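Local coordinates for clostripain-related protein (PDB 6NAG) that probably hydrolyses peptide bonds in protein substrates, as a secreted clostripain-family (C11) cysteine protease of a commensal gut bacterium, at residues A[48-53]-A[60-65]; A[12-17]-A[92-97]; A[28-33]-A[209-214]; A[107-112]-A[171-176]. The protein carries 1 engineered substitution. One frame throughout, in Å; residues are numbered along the deposited sequence.

Overall arrangement
Contacts 1, 2 and 4 all draw on one mixed sheet, in which strands 46-53, 11-17 and 105-111 are neighbours and 171-177 comes next. Contact 4, about 8 Å from the centre of the chain, is the parallel middle of the sheet; contact 1, about 20 Å out, is an antiparallel hairpin towards one margin. Both are stitched by backbone hydrogen bonds, whereas contact 2 packs a helix on strand 12-17 through hydrocarbon alone. Contact 3 lies across the sheet from contact 2, where two helices meet through polar groups and water, with some residues partly exposed. Its Tyr-211 and Met-209 still reach Val-109 and Leu-175 of contact 4.

Contact 1 (A[48-53]-A[60-65]); sequences IIIFMC and TLFELA. With PRO (proline), chain C.
Ile-50 and Phe-62 face each other as an antiparallel hydrogen-bonded pair, with Ile-50 N 2.7 Å from Phe-62 O and Phe-62 N 2.9 Å from Ile-50 O. Met-52 and Thr-60 form the next such pair; the non-hydrogen-bonded pairs Phe-51/Leu-61 and Ile-49/Glu-63 fall between. The strands belong to the beta hairpin 46-53/58-67, and their short axes come within 4.7 Å. On the face of Ile-50, the Phe-62 ring lies flat against its neighbour: Ile-50 CB makes a CH-pi contact 4.0 Å from the ring centroid, and CG2 reaches Phe-62 CZ. CG of Phe-62 stands between its own N and carbonyl carbon (chi1 65°), which folds the ring back over the partner strand. A bound proline puts its N over the other ring face, and its CD also rests 3.8 Å from Thr-60 CG2; Tyr-28 and His-73 complete this pocket. Ile-50 CD1 goes on to Leu-64 CD1, 3.7 Å away. On the sheet's other face, Leu-61 CD1 sits against Ile-49 CG2 and Phe-51 CB, while Ile-49 CD1 touches CB and CG of Glu-63. With an alanine in place of Phe-62, Ile-50 would probably lose its aromatic cover and the proline the flat wall beneath it. The carboxylate of Glu-63 is a buried charge with partners: OE1 pairs with Arg-47, and a water 2.7 Å from OE2 also joins Leu-64 O and Ile-48 N. Both faces are thus mostly hydrocarbon and aromatic, and the water and salt bridge satisfy the one acid among them.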
loop_
_atom_site.group_PDB
_atom_site.type_symbol
_atom_site.label_atom_id
_atom_site.label_comp_id
_atom_site.label_asym_id
_atom_site.label_seq_id
_atom_site.Cartn_x
_atom_site.Cartn_y
_atom_site.Cartn_z
ATOM N N ILE A 48 -7.178 -2.292 21.590
ATOM C CA ILE A 48 -6.541 -0.983 21.649
ATOM C C ILE A 48 -5.022 -1.110 21.615
ATOM O O ILE A 48 -4.417 -1.679 22.521
ATOM C CB ILE A 48 -6.958 -0.208 22.911
ATOM C CG1 ILE A 48 -8.465 0.057 22.894
ATOM C CG2 ILE A 48 -6.190 1.098 23.012
ATOM C CD1 ILE A 48 -8.956 0.867 24.071
ATOM N N ILE A 49 -4.415 -0.577 20.560
ATOM C CA ILE A 49 -2.967 -0.622 20.396
ATOM C C ILE A 49 -2.387 0.787 20.468
ATOM O O ILE A 49 -2.888 1.701 19.818
ATOM C CB ILE A 49 -2.570 -1.279 19.060
ATOM C CG1 ILE A 49 -3.277 -2.625 18.896
ATOM C CG2 ILE A 49 -1.064 -1.450 18.971
ATOM C CD1 ILE A 49 -2.937 -3.628 19.973
ATOM N N ILE A 50 -1.335 0.961 21.261
ATOM C CA ILE A 50 -0.756 2.286 21.469
ATOM C C ILE A 50 0.738 2.340 21.155
ATOM O O ILE A 50 1.522 1.539 21.661
ATOM C CB ILE A 50 -0.969 2.768 22.920
ATOM C CG1 ILE A 50 -2.461 2.807 23.256
ATOM C CG2 ILE A 50 -0.344 4.138 23.129
ATOM C CD1 ILE A 50 -2.758 3.329 24.643
ATOM N N PHE A 51 1.116 3.295 20.311
ATOM C CA PHE A 51 2.515 3.582 20.023
ATOM C C PHE A 51 2.880 4.935 20.618
ATOM O O PHE A 51 2.281 5.951 20.271
ATOM C CB PHE A 51 2.772 3.572 18.512
ATOM C CG PHE A 51 4.153 4.030 18.119
ATOM C CD1 PHE A 51 4.407 5.365 17.849
ATOM C CD2 PHE A 51 5.190 3.121 18.003
ATOM C CE1 PHE A 51 5.672 5.787 17.484
ATOM C CE2 PHE A 51 6.458 3.537 17.635
ATOM C CZ PHE A 51 6.696 4.872 17.375
ATOM N N MET A 52 3.861 4.953 21.514
ATOM C CA MET A 52 4.277 6.206 22.132
ATOM C C MET A 52 5.790 6.338 22.226
ATOM O O MET A 52 6.482 5.412 22.647
ATOM C CB MET A 52 3.667 6.346 23.526
ATOM C CG MET A 52 4.081 7.623 24.236
ATOM S SD MET A 52 3.355 7.807 25.870
ATOM C CE MET A 52 4.109 9.341 26.396
ATOM N N CYS A 53 6.295 7.502 21.832
ATOM C CA CYS A 53 7.705 7.822 21.995
ATOM C C CYS A 53 7.997 8.253 23.426
ATOM O O CYS A 53 7.473 9.260 23.898
ATOM C CB CYS A 53 8.126 8.926 21.023
ATOM S SG CYS A 53 8.262 8.407 19.304
ATOM N N THR A 60 7.785 2.754 22.221
ATOM C CA THR A 60 7.283 1.442 22.610
ATOM C C THR A 60 5.866 1.211 22.094
ATOM O O THR A 60 5.007 2.085 22.199
ATOM C CB THR A 60 7.296 1.269 24.144
ATOM O OG1 THR A 60 8.634 1.420 24.634
ATOM C CG2 THR A 60 6.773 -0.103 24.540
ATOM N N LEU A 61 5.632 0.031 21.529
ATOM C CA LEU A 61 4.297 -0.372 21.106
ATOM C C LEU A 61 3.696 -1.336 22.125
ATOM O O LEU A 61 4.292 -2.367 22.435
ATOM C CB LEU A 61 4.343 -1.025 19.723
ATOM C CG LEU A 61 2.997 -1.356 19.076
ATOM C CD1 LEU A 61 2.319 -0.089 18.583
ATOM C CD2 LEU A 61 3.166 -2.357 17.945
ATOM N N PHE A 62 2.522 -1.000 22.650
ATOM C CA PHE A 62 1.865 -1.859 23.629
ATOM C C PHE A 62 0.348 -1.867 23.457
ATOM O O PHE A 62 -0.206 -1.083 22.689
ATOM C CB PHE A 62 2.234 -1.431 25.054
ATOM C CG PHE A 62 1.737 -0.064 25.434
ATOM C CD1 PHE A 62 2.437 1.072 25.064
ATOM C CD2 PHE A 62 0.578 0.082 26.178
ATOM C CE1 PHE A 62 1.984 2.326 25.418
ATOM C CE2 PHE A 62 0.121 1.335 26.536
ATOM C CZ PHE A 62 0.824 2.458 26.155
ATOM N N GLU A 63 -0.316 -2.762 24.183
ATOM C CA GLU A 63 -1.756 -2.941 24.056
ATOM C C GLU A 63 -2.486 -2.732 25.380
ATOM O O GLU A 63 -2.015 -3.163 26.431
ATOM C CB GLU A 63 -2.065 -4.340 23.510
ATOM C CG GLU A 63 -3.544 -4.696 23.485
ATOM C CD GLU A 63 -3.811 -6.057 22.875
ATOM O OE1 GLU A 63 -2.837 -6.772 22.562
ATOM O OE2 GLU A 63 -4.995 -6.412 22.707
ATOM N N LEU A 64 -3.630 -2.058 25.319
ATOM C CA LEU A 64 -4.531 -1.967 26.462
ATOM C C LEU A 64 -5.593 -3.052 26.360
ATOM O O LEU A 64 -6.399 -3.053 25.431
ATOM C CB LEU A 64 -5.191 -0.589 26.538
ATOM C CG LEU A 64 -4.307 0.608 26.886
ATOM C CD1 LEU A 64 -5.156 1.856 27.066
ATOM C CD2 LEU A 64 -3.493 0.326 28.135
ATOM N N ALA A 65 -5.592 -3.978 27.312
ATOM C CA ALA A 65 -6.547 -5.079 27.294
ATOM C C ALA A 65 -7.236 -5.245 28.643
ATOM O O ALA A 65 -6.828 -4.650 29.639
ATOM C CB ALA A 65 -5.854 -6.371 26.893
HETATM N N PRO C . 4.392 1.351 28.934
HETATM C CA PRO C . 4.753 2.504 29.766
HETATM C C PRO C . 3.578 3.454 29.983
HETATM O O PRO C . 2.710 3.597 29.122
HETATM C CB PRO C . 5.861 3.185 28.956
HETATM C CG PRO C . 5.575 2.802 27.546
HETATM C CD PRO C . 5.038 1.401 27.611
HETATM O OXT PRO C . 3.473 4.103 31.024
HETATM O O HOH W 1 -6.956 -4.737 23.488
#

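Contact 2 (A[12-17]-A[92-97]); sequences TVFMYL and SILNDV. With PRO (proline), chain E.
Phe-14, on the parallel strand 11-17, pushes its ring into helix 87-100 and meets Val-97, Leu-94 and Ile-93 there. Its CB points toward the helix, and with CG anti to the backbone N (chi1 176°) the ring stands well out from the sheet. CG lies 4.1 Å from Val-97 CG2. Along one side of the ring, CD1 and CE1 meet that same methyl, the latter at 3.6 Å; on the other side CD2 and CE2 both touch Leu-94 CD2, with CE2 at 3.7 Å. At the tip, CZ comes 3.9 Å from Ile-93 CG2. Val-97 CG2 stands over a ring face in a CH-pi contact, 17° off the normal, and Tyr-16 CA lies over the opposite face. Val-97 has a second methyl, CG1, which meets Thr-12 CG2 at 3.9 Å. The Thr-12 hydroxyl, meanwhile, bonds to Thr-103 and Ser-101. About one turn of helix thus packs on the Phe-14 side of the strand, as helices do on the sheet of an alpha/beta fold, with Ile-93 also reaching Phe-51 of strand 46-53; Ser-92 borders a bound proline. No hydrogen bond crosses between the segments, so the fit rests on the complementary shapes of buried apolar groups rather than on directed polar bonds.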
loop_
_atom_site.group_PDB
_atom_site.type_symbol
_atom_site.label_atom_id
_atom_site.label_comp_id
_atom_site.label_asym_id
_atom_site.label_seq_id
_atom_site.Cartn_x
_atom_site.Cartn_y
_atom_site.Cartn_z
ATOM N N THR A 12 -9.466 -2.467 15.417
ATOM C CA THR A 12 -8.281 -2.036 16.145
ATOM C C THR A 12 -8.256 -0.517 16.229
ATOM O O THR A 12 -8.276 0.170 15.207
ATOM C CB THR A 12 -6.982 -2.528 15.481
ATOM O OG1 THR A 12 -6.893 -3.954 15.594
ATOM C CG2 THR A 12 -5.769 -1.902 16.153
ATOM N N VAL A 13 -8.231 0.006 17.449
ATOM C CA VAL A 13 -8.076 1.439 17.655
ATOM C C VAL A 13 -6.618 1.739 17.966
ATOM O O VAL A 13 -6.124 1.418 19.046
ATOM C CB VAL A 13 -8.974 1.960 18.792
ATOM C CG1 VAL A 13 -8.740 3.446 19.012
ATOM C CG2 VAL A 13 -10.436 1.686 18.483
ATOM N N PHE A 14 -5.928 2.348 17.009
ATOM C CA PHE A 14 -4.504 2.615 17.149
ATOM C C PHE A 14 -4.235 4.045 17.603
ATOM O O PHE A 14 -4.382 4.990 16.828
ATOM C CB PHE A 14 -3.782 2.335 15.828
ATOM C CG PHE A 14 -2.318 2.666 15.853
ATOM C CD1 PHE A 14 -1.502 2.185 16.863
ATOM C CD2 PHE A 14 -1.755 3.448 14.858
ATOM C CE1 PHE A 14 -0.155 2.487 16.886
ATOM C CE2 PHE A 14 -0.408 3.751 14.875
ATOM C CZ PHE A 14 0.393 3.271 15.890
ATOM N N MET A 15 -3.846 4.197 18.864
ATOM C CA MET A 15 -3.440 5.498 19.382
ATOM C C MET A 15 -1.968 5.741 19.070
ATOM O O MET A 15 -1.088 5.048 19.580
ATOM C CB MET A 15 -3.693 5.597 20.887
ATOM C CG MET A 15 -3.283 6.933 21.484
ATOM S SD MET A 15 -3.894 7.180 23.161
ATOM C CE MET A 15 -5.548 7.779 22.833
ATOM N N TYR A 16 -1.715 6.732 18.224
ATOM C CA TYR A 16 -0.377 7.014 17.728
ATOM C C TYR A 16 0.182 8.287 18.357
ATOM O O TYR A 16 -0.309 9.385 18.097
ATOM C CB TYR A 16 -0.411 7.125 16.202
ATOM C CG TYR A 16 0.899 7.492 15.548
ATOM C CD1 TYR A 16 2.010 6.666 15.654
ATOM C CD2 TYR A 16 1.014 8.654 14.795
ATOM C CE1 TYR A 16 3.204 6.999 15.045
ATOM C CE2 TYR A 16 2.201 8.992 14.183
ATOM C CZ TYR A 16 3.294 8.164 14.311
ATOM O OH TYR A 16 4.476 8.504 13.699
ATOM N N LEU A 17 1.208 8.131 19.189
ATOM C CA LEU A 17 1.769 9.254 19.932
ATOM C C LEU A 17 3.266 9.435 19.686
ATOM O O LEU A 17 4.083 9.055 20.524
ATOM C CB LEU A 17 1.516 9.072 21.431
ATOM C CG LEU A 17 0.064 8.895 21.878
ATOM C CD1 LEU A 17 0.001 8.446 23.328
ATOM C CD2 LEU A 17 -0.720 10.184 21.682
ATOM N N SER A 92 5.934 1.005 8.472
ATOM C CA SER A 92 6.500 -0.094 9.247
ATOM C C SER A 92 5.791 -0.261 10.587
ATOM O O SER A 92 5.532 -1.380 11.028
ATOM C CB SER A 92 7.997 0.128 9.469
ATOM O OG SER A 92 8.581 -0.971 10.145
ATOM N N ILE A 93 5.479 0.859 11.231
ATOM C CA ILE A 93 4.765 0.842 12.502
ATOM C C ILE A 93 3.346 0.312 12.320
ATOM O O ILE A 93 2.887 -0.535 13.087
ATOM C CB ILE A 93 4.714 2.245 13.138
ATOM C CG1 ILE A 93 6.127 2.733 13.460
ATOM C CG2 ILE A 93 3.861 2.235 14.395
ATOM C CD1 ILE A 93 6.188 4.172 13.914
ATOM N N LEU A 94 2.659 0.811 11.297
ATOM C CA LEU A 94 1.300 0.373 10.998
ATOM C C LEU A 94 1.261 -1.103 10.619
ATOM O O LEU A 94 0.271 -1.788 10.873
ATOM C CB LEU A 94 0.698 1.220 9.876
ATOM C CG LEU A 94 0.319 2.653 10.254
ATOM C CD1 LEU A 94 -0.213 3.400 9.046
ATOM C CD2 LEU A 94 -0.703 2.653 11.379
ATOM N N ASN A 95 2.339 -1.588 10.012
ATOM C CA ASN A 95 2.456 -3.008 9.705
ATOM C C ASN A 95 2.574 -3.836 10.980
ATOM O O ASN A 95 1.989 -4.912 11.082
ATOM C CB ASN A 95 3.652 -3.271 8.791
ATOM C CG ASN A 95 3.379 -2.888 7.349
ATOM O OD1 ASN A 95 2.227 -2.819 6.922
ATOM N ND2 ASN A 95 4.439 -2.643 6.590
ATOM N N ASP A 96 3.328 -3.327 11.949
ATOM C CA ASP A 96 3.456 -3.983 13.246
ATOM C C ASP A 96 2.104 -4.071 13.943
ATOM O O ASP A 96 1.790 -5.071 14.586
ATOM C CB ASP A 96 4.456 -3.241 14.137
ATOM C CG ASP A 96 5.880 -3.341 13.628
ATOM O OD1 ASP A 96 6.207 -4.347 12.965
ATOM O OD2 ASP A 96 6.672 -2.414 13.895
ATOM N N VAL A 97 1.307 -3.015 13.808
ATOM C CA VAL A 97 -0.035 -2.983 14.374
ATOM C C VAL A 97 -0.905 -4.076 13.758
ATOM O O VAL A 97 -1.655 -4.755 14.458
ATOM C CB VAL A 97 -0.703 -1.608 14.160
ATOM C CG1 VAL A 97 -2.141 -1.623 14.655
ATOM C CG2 VAL A 97 0.094 -0.518 14.857
HETATM N N PRO E . 11.628 3.108 11.763
HETATM C CA PRO E . 12.164 1.745 11.707
HETATM C C PRO E . 12.852 1.446 10.379
HETATM O O PRO E . 12.601 0.415 9.754
HETATM C CB PRO E . 10.919 0.875 11.885
HETATM C CG PRO E . 9.989 1.724 12.676
HETATM C CD PRO E . 10.221 3.129 12.197
HETATM O OXT PRO E . 13.675 2.227 9.903
#

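Contact 3 (A[28-33]-A[209-214]); sequences YQNISD and MPYAEI
Asn-30 meets Tyr-211 amide to ring edge: ND2 lies in the plane of the ring, 3.6 Å from CE2, and the amide and ring planes stand 79° apart. Met-209 CB covers a face of that ring, while the phenol OH reaches Asp-177, which also takes Met-209 N. With CG anti to its own carbonyl carbon (chi1 -65°), Asn-30 holds its amide beside the ring edge, and ND2 donates to Tyr-207 O and, at 2.7 Å, to a water that in turn serves Asp-33 OD2 and Met-209 O. The CB of Asp-33 is directed toward the partner segment and lies 3.8 Å from Ala-212 CB. Gln-29 NE2 donates to Asp-33 OD1 at 3.1 Å, from above the carboxylate plane. Met-209, Pro-210 and Tyr-211 form an inverse gamma turn that leads into helix 211-218, with Pro-210 at the N-cap position and its carbonyl taking Glu-213 N and Ile-214 N. Helix 24-38 therefore docks against the beginning of another helix. A leucine in place of Asn-30 would probably leave Tyr-207 O without this donor and the bridging water without one of its three partners. A second water, weakly held by Asp-33 OD2, accepts from Ala-212 N at 3.2 Å. The junction is thus polar and water-mediated, with no direct hydrogen bond between the segments, and the nearby helix start may help to stabilise the Asp-33 charge.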
loop_
_atom_site.group_PDB
_atom_site.type_symbol
_atom_site.label_atom_id
_atom_site.label_comp_id
_atom_site.label_asym_id
_atom_site.label_seq_id
_atom_site.Cartn_x
_atom_site.Cartn_y
_atom_site.Cartn_z
ATOM N N TYR A 28 0.575 10.708 28.751
ATOM C CA TYR A 28 0.434 9.760 29.850
ATOM C C TYR A 28 -0.937 9.892 30.504
ATOM O O TYR A 28 -1.524 8.902 30.937
ATOM C CB TYR A 28 1.538 9.971 30.888
ATOM C CG TYR A 28 2.894 9.456 30.460
ATOM C CD1 TYR A 28 3.039 8.181 29.931
ATOM C CD2 TYR A 28 4.028 10.248 30.580
ATOM C CE1 TYR A 28 4.276 7.706 29.539
ATOM C CE2 TYR A 28 5.269 9.784 30.189
ATOM C CZ TYR A 28 5.388 8.512 29.668
ATOM O OH TYR A 28 6.622 8.045 29.278
ATOM N N GLN A 29 -1.440 11.120 30.568
ATOM C CA GLN A 29 -2.763 11.375 31.124
ATOM C C GLN A 29 -3.848 10.862 30.181
ATOM O O GLN A 29 -4.896 10.393 30.625
ATOM C CB GLN A 29 -2.955 12.868 31.396
ATOM C CG GLN A 29 -4.279 13.212 32.057
ATOM C CD GLN A 29 -4.433 12.573 33.423
ATOM O OE1 GLN A 29 -3.597 12.759 34.305
ATOM N NE2 GLN A 29 -5.504 11.811 33.604
ATOM N N ASN A 30 -3.589 10.952 28.880
ATOM C CA ASN A 30 -4.512 10.433 27.879
ATOM C C ASN A 30 -4.627 8.917 27.962
ATOM O O ASN A 30 -5.724 8.363 27.882
ATOM C CB ASN A 30 -4.074 10.843 26.471
ATOM C CG ASN A 30 -4.135 12.340 26.252
ATOM O OD1 ASN A 30 -3.242 12.926 25.641
ATOM N ND2 ASN A 30 -5.193 12.969 26.750
ATOM N N ILE A 31 -3.487 8.252 28.120
ATOM C CA ILE A 31 -3.451 6.800 28.245
ATOM C C ILE A 31 -4.169 6.354 29.515
ATOM O O ILE A 31 -4.906 5.370 29.512
ATOM C CB ILE A 31 -2.002 6.272 28.253
ATOM C CG1 ILE A 31 -1.309 6.609 26.930
ATOM C CG2 ILE A 31 -1.972 4.771 28.495
ATOM C CD1 ILE A 31 0.145 6.203 26.877
ATOM N N SER A 32 -3.955 7.097 30.596
ATOM C CA SER A 32 -4.595 6.801 31.872
ATOM C C SER A 32 -6.112 6.950 31.784
ATOM O O SER A 32 -6.855 6.150 32.352
ATOM C CB SER A 32 -4.038 7.710 32.969
ATOM O OG SER A 32 -4.660 7.450 34.213
ATOM N N ASP A 33 -6.567 7.976 31.070
ATOM C CA ASP A 33 -7.996 8.213 30.893
ATOM C C ASP A 33 -8.636 7.135 30.028
ATOM O O ASP A 33 -9.734 6.664 30.320
ATOM C CB ASP A 33 -8.244 9.590 30.275
ATOM C CG ASP A 33 -8.035 10.720 31.262
ATOM O OD1 ASP A 33 -8.010 10.450 32.481
ATOM O OD2 ASP A 33 -7.903 11.879 30.818
ATOM N N MET A 209 -8.099 15.344 24.069
ATOM C CA MET A 209 -9.417 14.723 24.095
ATOM C C MET A 209 -9.699 14.095 25.456
ATOM O O MET A 209 -8.807 13.510 26.069
ATOM C CB MET A 209 -9.535 13.664 22.997
ATOM C CG MET A 209 -9.323 14.196 21.590
ATOM S SD MET A 209 -10.642 15.299 21.050
ATOM C CE MET A 209 -9.865 16.098 19.649
ATOM N N PRO A 210 -10.942 14.229 25.939
ATOM C CA PRO A 210 -11.364 13.581 27.185
ATOM C C PRO A 210 -11.674 12.102 26.968
ATOM O O PRO A 210 -12.843 11.719 26.940
ATOM C CB PRO A 210 -12.621 14.359 27.571
ATOM C CG PRO A 210 -13.181 14.814 26.268
ATOM C CD PRO A 210 -12.000 15.084 25.374
ATOM N N TYR A 211 -10.634 11.287 26.827
ATOM C CA TYR A 211 -10.793 9.883 26.457
ATOM C C TYR A 211 -11.547 9.063 27.501
ATOM O O TYR A 211 -12.050 7.984 27.198
ATOM C CB TYR A 211 -9.424 9.249 26.193
ATOM C CG TYR A 211 -8.705 9.851 25.009
ATOM C CD1 TYR A 211 -9.088 9.541 23.710
ATOM C CD2 TYR A 211 -7.648 10.731 25.188
ATOM C CE1 TYR A 211 -8.437 10.091 22.624
ATOM C CE2 TYR A 211 -6.992 11.288 24.107
ATOM C CZ TYR A 211 -7.390 10.963 22.828
ATOM O OH TYR A 211 -6.740 11.514 21.750
ATOM N N ALA A 212 -11.631 9.575 28.723
ATOM C CA ALA A 212 -12.375 8.891 29.774
ATOM C C ALA A 212 -13.877 9.089 29.594
ATOM O O ALA A 212 -14.682 8.422 30.243
ATOM C CB ALA A 212 -11.935 9.382 31.143
ATOM N N GLU A 213 -14.249 10.004 28.704
ATOM C CA GLU A 213 -15.652 10.332 28.490
ATOM C C GLU A 213 -16.107 10.041 27.061
ATOM O O GLU A 213 -17.298 9.857 26.812
ATOM C CB GLU A 213 -15.903 11.804 28.829
ATOM C CG GLU A 213 -15.648 12.146 30.289
ATOM C CD GLU A 213 -15.762 13.631 30.570
ATOM O OE1 GLU A 213 -16.372 14.348 29.749
ATOM O OE2 GLU A 213 -15.241 14.083 31.612
ATOM N N ILE A 214 -15.161 9.996 26.128
ATOM C CA ILE A 214 -15.489 9.751 24.726
ATOM C C ILE A 214 -14.815 8.495 24.185
ATOM O O ILE A 214 -14.944 8.175 23.004
ATOM C CB ILE A 214 -15.090 10.947 23.837
ATOM C CG1 ILE A 214 -13.574 11.147 23.853
ATOM C CG2 ILE A 214 -15.802 12.208 24.291
ATOM C CD1 ILE A 214 -12.929 11.047 22.488
HETATM O O HOH W 2 -7.363 12.245 28.199
HETATM O O HOH W 3 -10.827 12.288 30.140
#

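Contact 4 (A[107-112]-A[171-176]); sequences SMVIGC and MEYILF
Met-108 and Ile-174 begin a parallel ladder that continues with Val-109/Leu-175 and Ile-110/Phe-176. Strands 105-111 and 171-177, with helix 157-166 between them in the chain, make a beta-alpha-beta crossover at the heart of the caspase-like alpha/beta fold of clan CD. Backbone bonds run from Met-108 N to Tyr-173 O, Leu-175 N to Met-108 O and Ile-110 N to Leu-175 O, the last 2.9 Å long. Ile-110 and Phe-176 lie side by side pointing the same way, Ile-110 CD1 3.8 Å from Phe-176 CE1; Leu-160 of the crossover helix closes over both. Val-109 and Leu-175 are likewise parallel neighbours on the other face, Val-109 CG1 to Leu-175 CD2 4.1 Å. The two methionines differ in shape. Met-108 is extended throughout, whereas Met-171 bends at chi2 (-61°), which brings its CE 3.8 Å from Met-108 SD. The chain turns a corner at Glu-172, whose OE2 forms a salt bridge with Arg-105. Tyr-173 then takes the less common torsion, CG between its N and carbonyl carbon (chi1 62°), and this swings the ring across to the neighbouring strand, where Val-109 CG2 lies at its edge. The hydroxyl bonds to Leu-218 O, holding the outer end of the ring. Over one face of that ring sits Ser-107 CB, in a CH-pi contact 3.7 Å from the centroid and 21° off the normal.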
loop_
_atom_site.group_PDB
_atom_site.type_symbol
_atom_site.label_atom_id
_atom_site.label_comp_id
_atom_site.label_asym_id
_atom_site.label_seq_id
_atom_site.Cartn_x
_atom_site.Cartn_y
_atom_site.Cartn_z
ATOM N N SER A 107 -8.560 1.989 13.024
ATOM C CA SER A 107 -8.743 3.415 13.257
ATOM C C SER A 107 -7.481 4.004 13.862
ATOM O O SER A 107 -6.649 3.279 14.403
ATOM C CB SER A 107 -9.942 3.669 14.168
ATOM O OG SER A 107 -11.150 3.318 13.518
ATOM N N MET A 108 -7.341 5.322 13.776
ATOM C CA MET A 108 -6.114 5.970 14.211
ATOM C C MET A 108 -6.384 7.221 15.041
ATOM O O MET A 108 -7.137 8.102 14.632
ATOM C CB MET A 108 -5.252 6.319 12.995
ATOM C CG MET A 108 -3.789 6.552 13.313
ATOM S SD MET A 108 -2.770 6.533 11.827
ATOM C CE MET A 108 -1.150 6.825 12.530
ATOM N N VAL A 109 -5.762 7.282 16.213
ATOM C CA VAL A 109 -5.840 8.459 17.067
ATOM C C VAL A 109 -4.454 9.077 17.203
ATOM O O VAL A 109 -3.569 8.502 17.834
ATOM C CB VAL A 109 -6.395 8.121 18.463
ATOM C CG1 VAL A 109 -6.406 9.359 19.341
ATOM C CG2 VAL A 109 -7.791 7.529 18.349
ATOM N N ILE A 110 -4.268 10.247 16.600
ATOM C CA ILE A 110 -2.961 10.891 16.574
ATOM C C ILE A 110 -2.888 12.062 17.546
ATOM O O ILE A 110 -3.694 12.989 17.475
ATOM C CB ILE A 110 -2.613 11.390 15.161
ATOM C CG1 ILE A 110 -2.753 10.252 14.148
ATOM C CG2 ILE A 110 -1.210 11.979 15.130
ATOM C CD1 ILE A 110 -2.445 10.660 12.731
ATOM N N GLY A 111 -1.914 12.011 18.451
ATOM C CA GLY A 111 -1.717 13.063 19.431
ATOM C C GLY A 111 -0.337 13.689 19.357
ATOM O O GLY A 111 0.673 13.005 19.516
ATOM N N CYS A 112 -0.307 14.996 19.109
ATOM C CA CYS A 112 0.923 15.785 19.033
ATOM C C CYS A 112 0.578 17.257 18.872
ATOM O O CYS A 112 -0.557 17.667 19.106
ATOM C CB CYS A 112 1.811 15.340 17.867
ATOM S SG CYS A 112 3.284 14.398 18.327
ATOM N N MET A 171 -8.174 3.838 7.060
ATOM C CA MET A 171 -8.746 3.993 8.391
ATOM C C MET A 171 -10.244 4.276 8.349
ATOM O O MET A 171 -10.745 4.884 7.406
ATOM C CB MET A 171 -8.028 5.113 9.147
ATOM C CG MET A 171 -6.530 4.909 9.285
ATOM S SD MET A 171 -6.106 3.408 10.187
ATOM C CE MET A 171 -4.320 3.460 10.102
ATOM N N GLU A 172 -10.956 3.819 9.373
ATOM C CA GLU A 172 -12.358 4.169 9.535
ATOM C C GLU A 172 -12.450 5.657 9.835
ATOM O O GLU A 172 -13.259 6.376 9.249
ATOM C CB GLU A 172 -13.003 3.352 10.654
ATOM C CG GLU A 172 -14.381 2.813 10.311
ATOM C CD GLU A 172 -15.047 2.130 11.488
ATOM O OE1 GLU A 172 -16.242 2.400 11.735
ATOM O OE2 GLU A 172 -14.375 1.327 12.167
ATOM N N TYR A 173 -11.607 6.108 10.754
ATOM C CA TYR A 173 -11.483 7.525 11.059
ATOM C C TYR A 173 -10.063 7.848 11.502
ATOM O O TYR A 173 -9.318 6.966 11.925
ATOM C CB TYR A 173 -12.483 7.944 12.144
ATOM C CG TYR A 173 -12.281 7.260 13.480
ATOM C CD1 TYR A 173 -11.379 7.758 14.414
ATOM C CD2 TYR A 173 -13.001 6.121 13.813
ATOM C CE1 TYR A 173 -11.193 7.136 15.632
ATOM C CE2 TYR A 173 -12.825 5.495 15.031
ATOM C CZ TYR A 173 -11.918 6.006 15.935
ATOM O OH TYR A 173 -11.739 5.382 17.147
ATOM N N ILE A 174 -9.694 9.118 11.396
ATOM C CA ILE A 174 -8.447 9.596 11.971
ATOM C C ILE A 174 -8.751 10.749 12.915
ATOM O O ILE A 174 -9.081 11.851 12.479
ATOM C CB ILE A 174 -7.443 10.050 10.896
ATOM C CG1 ILE A 174 -7.053 8.874 10.000
ATOM C CG2 ILE A 174 -6.204 10.641 11.546
ATOM C CD1 ILE A 174 -6.073 9.239 8.906
ATOM N N LEU A 175 -8.664 10.481 14.213
ATOM C CA LEU A 175 -8.890 11.508 15.218
ATOM C C LEU A 175 -7.596 12.256 15.512
ATOM O O LEU A 175 -6.684 11.720 16.139
ATOM C CB LEU A 175 -9.457 10.894 16.502
ATOM C CG LEU A 175 -9.520 11.788 17.744
ATOM C CD1 LEU A 175 -10.293 13.066 17.463
ATOM C CD2 LEU A 175 -10.140 11.037 18.909
ATOM N N PHE A 176 -7.521 13.497 15.045
ATOM C CA PHE A 176 -6.356 14.331 15.298
ATOM C C PHE A 176 -6.480 15.066 16.624
ATOM O O PHE A 176 -7.153 16.093 16.716
ATOM C CB PHE A 176 -6.154 15.338 14.166
ATOM C CG PHE A 176 -5.274 14.838 13.058
ATOM C CD1 PHE A 176 -3.900 14.785 13.221
ATOM C CD2 PHE A 176 -5.817 14.435 11.851
ATOM C CE1 PHE A 176 -3.085 14.330 12.204
ATOM C CE2 PHE A 176 -5.006 13.980 10.829
ATOM C CZ PHE A 176 -3.639 13.928 11.006
#